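Local coordinates for structural PPIase-like protein L605 (PDB 2OSE) that belongs to the cyclophilin family and forms a homotrimer associated with the Mimivirus virion, with peptidyl-prolyl isomerase activity no more than possible, at residues Thr75-Asn87 and Ile187-Gly201. Numbering follows the deposited sequence.
Sequences TYEGCKFHNVLHN and IKPYAGRKYPTFSIG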
loop_
_atom_site.group_PDB
_atom_site.type_symbol
_atom_site.label_atom_id
_atom_site.label_comp_id
_atom_site.label_asym_id
_atom_site.label_seq_id
_atom_site.Cartn_x
_atom_site.Cartn_y
_atom_site.Cartn_z
ATOM N N THR A 75 -6.724 -0.965 -24.191
ATOM C CA THR A 75 -5.829 0.184 -24.397
ATOM C C THR A 75 -5.016 0.530 -23.142
ATOM O O THR A 75 -5.408 0.206 -22.022
ATOM C CB THR A 75 -6.600 1.433 -24.917
ATOM O OG1 THR A 75 -5.701 2.528 -25.065
ATOM C CG2 THR A 75 -7.706 1.848 -23.957
ATOM N N TYR A 76 -3.870 1.181 -23.343
ATOM C CA TYR A 76 -3.090 1.711 -22.247
ATOM C C TYR A 76 -3.708 3.017 -21.773
ATOM O O TYR A 76 -3.414 3.461 -20.697
ATOM C CB TYR A 76 -1.638 1.955 -22.701
ATOM C CG TYR A 76 -0.745 0.749 -22.636
ATOM C CD1 TYR A 76 -0.674 -0.032 -21.464
ATOM C CD2 TYR A 76 0.061 0.392 -23.719
ATOM C CE1 TYR A 76 0.168 -1.135 -21.392
ATOM C CE2 TYR A 76 0.895 -0.707 -23.661
ATOM C CZ TYR A 76 0.951 -1.472 -22.480
ATOM O OH TYR A 76 1.802 -2.559 -22.381
ATOM N N GLU A 77 -4.565 3.629 -22.592
ATOM C CA GLU A 77 -5.205 4.899 -22.274
ATOM C C GLU A 77 -6.011 4.738 -20.982
ATOM O O GLU A 77 -6.855 3.859 -20.880
ATOM C CB GLU A 77 -6.070 5.419 -23.428
ATOM C CG GLU A 77 -6.817 6.742 -23.051
ATOM C CD GLU A 77 -7.533 7.444 -24.209
ATOM O OE1 GLU A 77 -7.631 6.900 -25.328
ATOM O OE2 GLU A 77 -7.982 8.589 -23.988
ATOM N N GLY A 78 -5.671 5.544 -19.977
ATOM C CA GLY A 78 -6.360 5.518 -18.697
ATOM C C GLY A 78 -5.619 4.757 -17.623
ATOM O O GLY A 78 -5.896 4.934 -16.436
ATOM N N CYS A 79 -4.669 3.908 -18.023
ATOM C CA CYS A 79 -3.819 3.193 -17.059
ATOM C C CYS A 79 -3.076 4.127 -16.126
ATOM O O CYS A 79 -2.533 5.163 -16.561
ATOM C CB CYS A 79 -2.787 2.338 -17.780
ATOM S SG CYS A 79 -3.482 0.909 -18.523
ATOM N N LYS A 80 -3.034 3.754 -14.849
ATOM C CA LYS A 80 -2.266 4.495 -13.849
ATOM C C LYS A 80 -0.833 3.981 -13.801
ATOM O O LYS A 80 -0.566 2.819 -14.124
ATOM C CB LYS A 80 -2.895 4.365 -12.454
ATOM C CG LYS A 80 -4.385 4.769 -12.399
ATOM C CD LYS A 80 -4.919 4.764 -10.956
ATOM C CE LYS A 80 -6.410 5.192 -10.929
ATOM N NZ LYS A 80 -6.979 4.914 -9.554
ATOM N N PHE A 81 0.090 4.852 -13.405
ATOM C CA PHE A 81 1.436 4.417 -13.092
ATOM C C PHE A 81 1.379 3.945 -11.656
ATOM O O PHE A 81 1.226 4.760 -10.745
ATOM C CB PHE A 81 2.462 5.533 -13.346
ATOM C CG PHE A 81 2.712 5.759 -14.814
ATOM C CD1 PHE A 81 3.664 4.983 -15.499
ATOM C CD2 PHE A 81 1.946 6.658 -15.525
ATOM C CE1 PHE A 81 3.857 5.143 -16.884
ATOM C CE2 PHE A 81 2.139 6.845 -16.903
ATOM C CZ PHE A 81 3.101 6.084 -17.577
ATOM N N HIS A 82 1.468 2.628 -11.478
ATOM C CA HIS A 82 1.101 1.971 -10.199
ATOM C C HIS A 82 2.255 1.718 -9.239
ATOM O O HIS A 82 2.038 1.527 -8.026
ATOM C CB HIS A 82 0.258 0.698 -10.436
ATOM C CG HIS A 82 0.937 -0.380 -11.241
ATOM N ND1 HIS A 82 2.041 -1.072 -10.791
ATOM C CD2 HIS A 82 0.610 -0.941 -12.430
ATOM C CE1 HIS A 82 2.377 -1.995 -11.670
ATOM N NE2 HIS A 82 1.527 -1.934 -12.679
ATOM N N ASN A 83 3.477 1.712 -9.767
ATOM C CA ASN A 83 4.674 1.536 -8.971
ATOM C C ASN A 83 5.602 2.591 -9.528
ATOM O O ASN A 83 5.817 2.638 -10.770
ATOM C CB ASN A 83 5.322 0.148 -9.193
ATOM C CG ASN A 83 4.714 -0.963 -8.335
ATOM O OD1 ASN A 83 5.376 -1.483 -7.440
ATOM N ND2 ASN A 83 3.466 -1.342 -8.615
ATOM N N VAL A 84 6.104 3.456 -8.643
ATOM C CA VAL A 84 6.953 4.586 -9.019
ATOM C C VAL A 84 8.036 4.696 -7.975
ATOM O O VAL A 84 7.779 4.490 -6.763
ATOM C CB VAL A 84 6.192 5.930 -9.201
ATOM C CG1 VAL A 84 5.088 5.813 -10.272
ATOM C CG2 VAL A 84 5.625 6.473 -7.857
ATOM N N LEU A 85 9.258 4.960 -8.435
ATOM C CA LEU A 85 10.405 5.001 -7.548
ATOM C C LEU A 85 11.354 6.096 -8.002
ATOM O O LEU A 85 11.975 5.976 -9.077
ATOM C CB LEU A 85 11.106 3.626 -7.493
ATOM C CG LEU A 85 12.273 3.538 -6.501
ATOM C CD1 LEU A 85 11.767 3.805 -5.069
ATOM C CD2 LEU A 85 13.085 2.215 -6.608
ATOM N N HIS A 86 11.443 7.157 -7.189
ATOM C CA HIS A 86 12.333 8.318 -7.431
ATOM C C HIS A 86 13.725 7.875 -7.843
ATOM O O HIS A 86 14.318 6.960 -7.228
ATOM C CB HIS A 86 12.356 9.251 -6.187
ATOM C CG HIS A 86 13.243 10.456 -6.320
ATOM N ND1 HIS A 86 12.888 11.576 -7.051
ATOM C CD2 HIS A 86 14.432 10.752 -5.743
ATOM C CE1 HIS A 86 13.855 12.478 -6.975
ATOM N NE2 HIS A 86 14.797 12.007 -6.177
ATOM N N ASN A 87 14.254 8.515 -8.893
ATOM C CA ASN A 87 15.614 8.246 -9.420
ATOM C C ASN A 87 15.777 6.839 -9.986
ATOM O O ASN A 87 16.904 6.398 -10.236
ATOM C CB ASN A 87 16.724 8.477 -8.373
ATOM C CG ASN A 87 17.008 9.927 -8.108
ATOM O OD1 ASN A 87 17.677 10.266 -7.120
ATOM N ND2 ASN A 87 16.525 10.798 -8.968
ATOM N N ILE A 187 8.083 13.118 -7.519
ATOM C CA ILE A 187 8.108 11.961 -6.650
ATOM C C ILE A 187 9.302 11.928 -5.687
ATOM O O ILE A 187 9.548 10.907 -5.064
ATOM C CB ILE A 187 7.905 10.588 -7.396
ATOM C CG1 ILE A 187 9.096 10.237 -8.303
ATOM C CG2 ILE A 187 6.534 10.583 -8.150
ATOM C CD1 ILE A 187 8.926 8.865 -9.047
ATOM N N LYS A 188 9.994 13.060 -5.538
ATOM C CA LYS A 188 11.055 13.164 -4.542
ATOM C C LYS A 188 10.463 12.794 -3.169
ATOM O O LYS A 188 9.415 13.322 -2.799
ATOM C CB LYS A 188 11.635 14.578 -4.534
ATOM C CG LYS A 188 12.796 14.765 -3.530
ATOM C CD LYS A 188 13.163 16.222 -3.413
ATOM C CE LYS A 188 13.817 16.551 -2.058
ATOM N NZ LYS A 188 15.138 15.851 -1.867
ATOM N N PRO A 189 11.065 11.798 -2.484
ATOM C CA PRO A 189 10.421 11.309 -1.254
ATOM C C PRO A 189 10.625 12.179 -0.008
ATOM O O PRO A 189 11.686 12.803 0.198
ATOM C CB PRO A 189 11.033 9.927 -1.055
ATOM C CG PRO A 189 12.419 10.053 -1.643
ATOM C CD PRO A 189 12.255 10.992 -2.844
ATOM N N TYR A 190 9.564 12.206 0.785
ATOM C CA TYR A 190 9.492 12.901 2.057
ATOM C C TYR A 190 8.587 12.012 2.898
ATOM O O TYR A 190 7.552 11.587 2.404
ATOM C CB TYR A 190 8.783 14.240 1.876
ATOM C CG TYR A 190 9.630 15.316 1.267
ATOM C CD1 TYR A 190 10.756 15.777 1.932
ATOM C CD2 TYR A 190 9.302 15.884 0.032
ATOM C CE1 TYR A 190 11.549 16.787 1.414
ATOM C CE2 TYR A 190 10.101 16.935 -0.516
ATOM C CZ TYR A 190 11.226 17.365 0.199
ATOM O OH TYR A 190 12.063 18.385 -0.248
ATOM N N ALA A 191 8.985 11.727 4.130
ATOM C CA ALA A 191 8.163 10.933 5.057
ATOM C C ALA A 191 6.794 11.570 5.205
ATOM O O ALA A 191 6.676 12.818 5.386
ATOM C CB ALA A 191 8.865 10.810 6.387
ATOM N N GLY A 192 5.768 10.757 4.992
ATOM C CA GLY A 192 4.373 11.175 5.094
ATOM C C GLY A 192 3.725 11.766 3.859
ATOM O O GLY A 192 2.515 12.001 3.845
ATOM N N ARG A 193 4.518 12.032 2.820
ATOM C CA ARG A 193 4.007 12.621 1.596
ATOM C C ARG A 193 3.582 11.494 0.656
ATOM O O ARG A 193 4.424 10.696 0.230
ATOM C CB ARG A 193 5.097 13.477 0.920
ATOM C CG ARG A 193 4.778 13.976 -0.522
ATOM C CD ARG A 193 3.491 14.808 -0.622
ATOM N NE ARG A 193 3.492 15.985 0.236
ATOM C CZ ARG A 193 2.464 16.815 0.376
ATOM N NH1 ARG A 193 1.351 16.598 -0.284
ATOM N NH2 ARG A 193 2.557 17.879 1.184
ATOM N N LYS A 194 2.302 11.424 0.308
ATOM C CA LYS A 194 1.962 10.503 -0.775
ATOM C C LYS A 194 2.088 11.131 -2.177
ATOM O O LYS A 194 1.761 12.312 -2.398
ATOM C CB LYS A 194 0.656 9.735 -0.560
ATOM C CG LYS A 194 -0.542 10.534 -0.225
ATOM C CD LYS A 194 -1.639 9.608 0.217
ATOM C CE LYS A 194 -2.961 10.050 -0.359
ATOM N NZ LYS A 194 -4.035 9.156 0.134
ATOM N N TYR A 195 2.602 10.316 -3.096
ATOM C CA TYR A 195 2.896 10.730 -4.445
ATOM C C TYR A 195 1.602 11.096 -5.164
ATOM O O TYR A 195 0.529 10.552 -4.861
ATOM C CB TYR A 195 3.613 9.604 -5.213
ATOM C CG TYR A 195 4.875 9.018 -4.574
ATOM C CD1 TYR A 195 5.946 9.836 -4.186
ATOM C CD2 TYR A 195 4.999 7.638 -4.387
ATOM C CE1 TYR A 195 7.123 9.290 -3.596
ATOM C CE2 TYR A 195 6.154 7.079 -3.815
ATOM C CZ TYR A 195 7.214 7.914 -3.420
ATOM O OH TYR A 195 8.354 7.355 -2.849
ATOM N N PRO A 196 1.702 12.008 -6.145
ATOM C CA PRO A 196 0.587 12.244 -7.058
ATOM C C PRO A 196 0.319 10.990 -7.921
ATOM O O PRO A 196 1.197 10.158 -8.042
ATOM C CB PRO A 196 1.082 13.422 -7.917
ATOM C CG PRO A 196 2.581 13.387 -7.811
ATOM C CD PRO A 196 2.872 12.865 -6.442
ATOM N N THR A 197 -0.895 10.839 -8.451
ATOM C CA THR A 197 -1.216 9.708 -9.349
ATOM C C THR A 197 -1.111 10.082 -10.829
ATOM O O THR A 197 -1.909 10.860 -11.355
ATOM C CB THR A 197 -2.563 9.058 -9.008
ATOM O OG1 THR A 197 -2.436 8.425 -7.737
ATOM C CG2 THR A 197 -2.944 7.969 -10.040
ATOM N N PHE A 198 -0.103 9.526 -11.499
ATOM C CA PHE A 198 0.079 9.744 -12.933
ATOM C C PHE A 198 -0.672 8.703 -13.734
ATOM O O PHE A 198 -0.810 7.552 -13.315
ATOM C CB PHE A 198 1.586 9.690 -13.278
ATOM C CG PHE A 198 2.383 10.759 -12.602
ATOM C CD1 PHE A 198 2.364 12.063 -13.082
ATOM C CD2 PHE A 198 3.120 10.483 -11.477
ATOM C CE1 PHE A 198 3.092 13.053 -12.446
ATOM C CE2 PHE A 198 3.856 11.488 -10.831
ATOM C CZ PHE A 198 3.838 12.753 -11.302
ATOM N N SER A 199 -1.114 9.079 -14.924
ATOM C CA SER A 199 -1.765 8.095 -15.782
ATOM C C SER A 199 -1.428 8.346 -17.225
ATOM O O SER A 199 -0.882 9.408 -17.572
ATOM C CB SER A 199 -3.286 8.120 -15.576
ATOM O OG SER A 199 -3.748 9.449 -15.715
ATOM N N ILE A 200 -1.762 7.377 -18.064
ATOM C CA ILE A 200 -1.599 7.497 -19.507
ATOM C C ILE A 200 -2.859 8.140 -20.086
ATOM O O ILE A 200 -3.990 7.706 -19.752
ATOM C CB ILE A 200 -1.332 6.091 -20.154
ATOM C CG1 ILE A 200 -0.065 5.461 -19.533
ATOM C CG2 ILE A 200 -1.253 6.174 -21.671
ATOM C CD1 ILE A 200 0.133 3.895 -19.860
ATOM N N GLY A 201 -2.676 9.178 -20.907
ATOM C CA GLY A 201 -3.761 9.780 -21.678
ATOM C C GLY A 201 -3.827 9.195 -23.064
ATOM O O GLY A 201 -3.638 7.992 -23.235
HETATM O O HOH W 1 1.505 7.447 -10.474
HETATM O O HOH W 2 9.959 7.357 -4.804
#
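Three direct backbone hydrogen bonds join Gly78-Phe81 to Phe198-Ile200 in antiparallel fashion. Gly78 N gives its hydrogen to Ile200 O at 2.7 Å, Ile200 N answers to Cys79 O, and Phe81 N reaches Phe198 O at 2.8 Å, the straightest of the three (172° at the hydrogen). The bridge is a single one, Lys80 against Ser199, and a water stands in for the return bond of the Phe81-Phe198 pair, donating to Phe81 O and accepting from Phe198 N. Cys79 N also bonds back to Tyr76 O, closing a type II turn that brings Gly78 N up to the strand.

Apolar packing follows the same line. With CG1 beside its own backbone N (chi1 -59°), Ile200 sets CG1 3.7 Å from CE2 of Phe81, the two side chains crossing at about a right angle, while its CD1 touches CB of both Tyr76 and Cys79. The Phe81 ring turns its edge to the carbonyl of Phe198. Strand 198-205 pairs on with strand 16-23, and 83-85 with 89-92, so the contact ties together two parts of the antiparallel beta barrel of the cyclophilin fold.

Farther along, Val84 CG2 lies 3.7 Å from Tyr195 CD2, and Val84 CB meets the end of Ile187. A second water links His86 N with Tyr195 OH.

The imidazole of His86 lies against residues 188-189: Lys188 CA stands over one face, 3.8 Å from the centroid and 23° off the normal, a CH-pi contact, and Pro189 CD comes within 3.6 Å of CD2. A hydrogen bond between His86 ND1 and Asn184 O further fixes the ring's rotation. In the turn Tyr190-Arg193, which reaches the second subunit, Arg193 forms a salt bridge with Asp144 of that subunit.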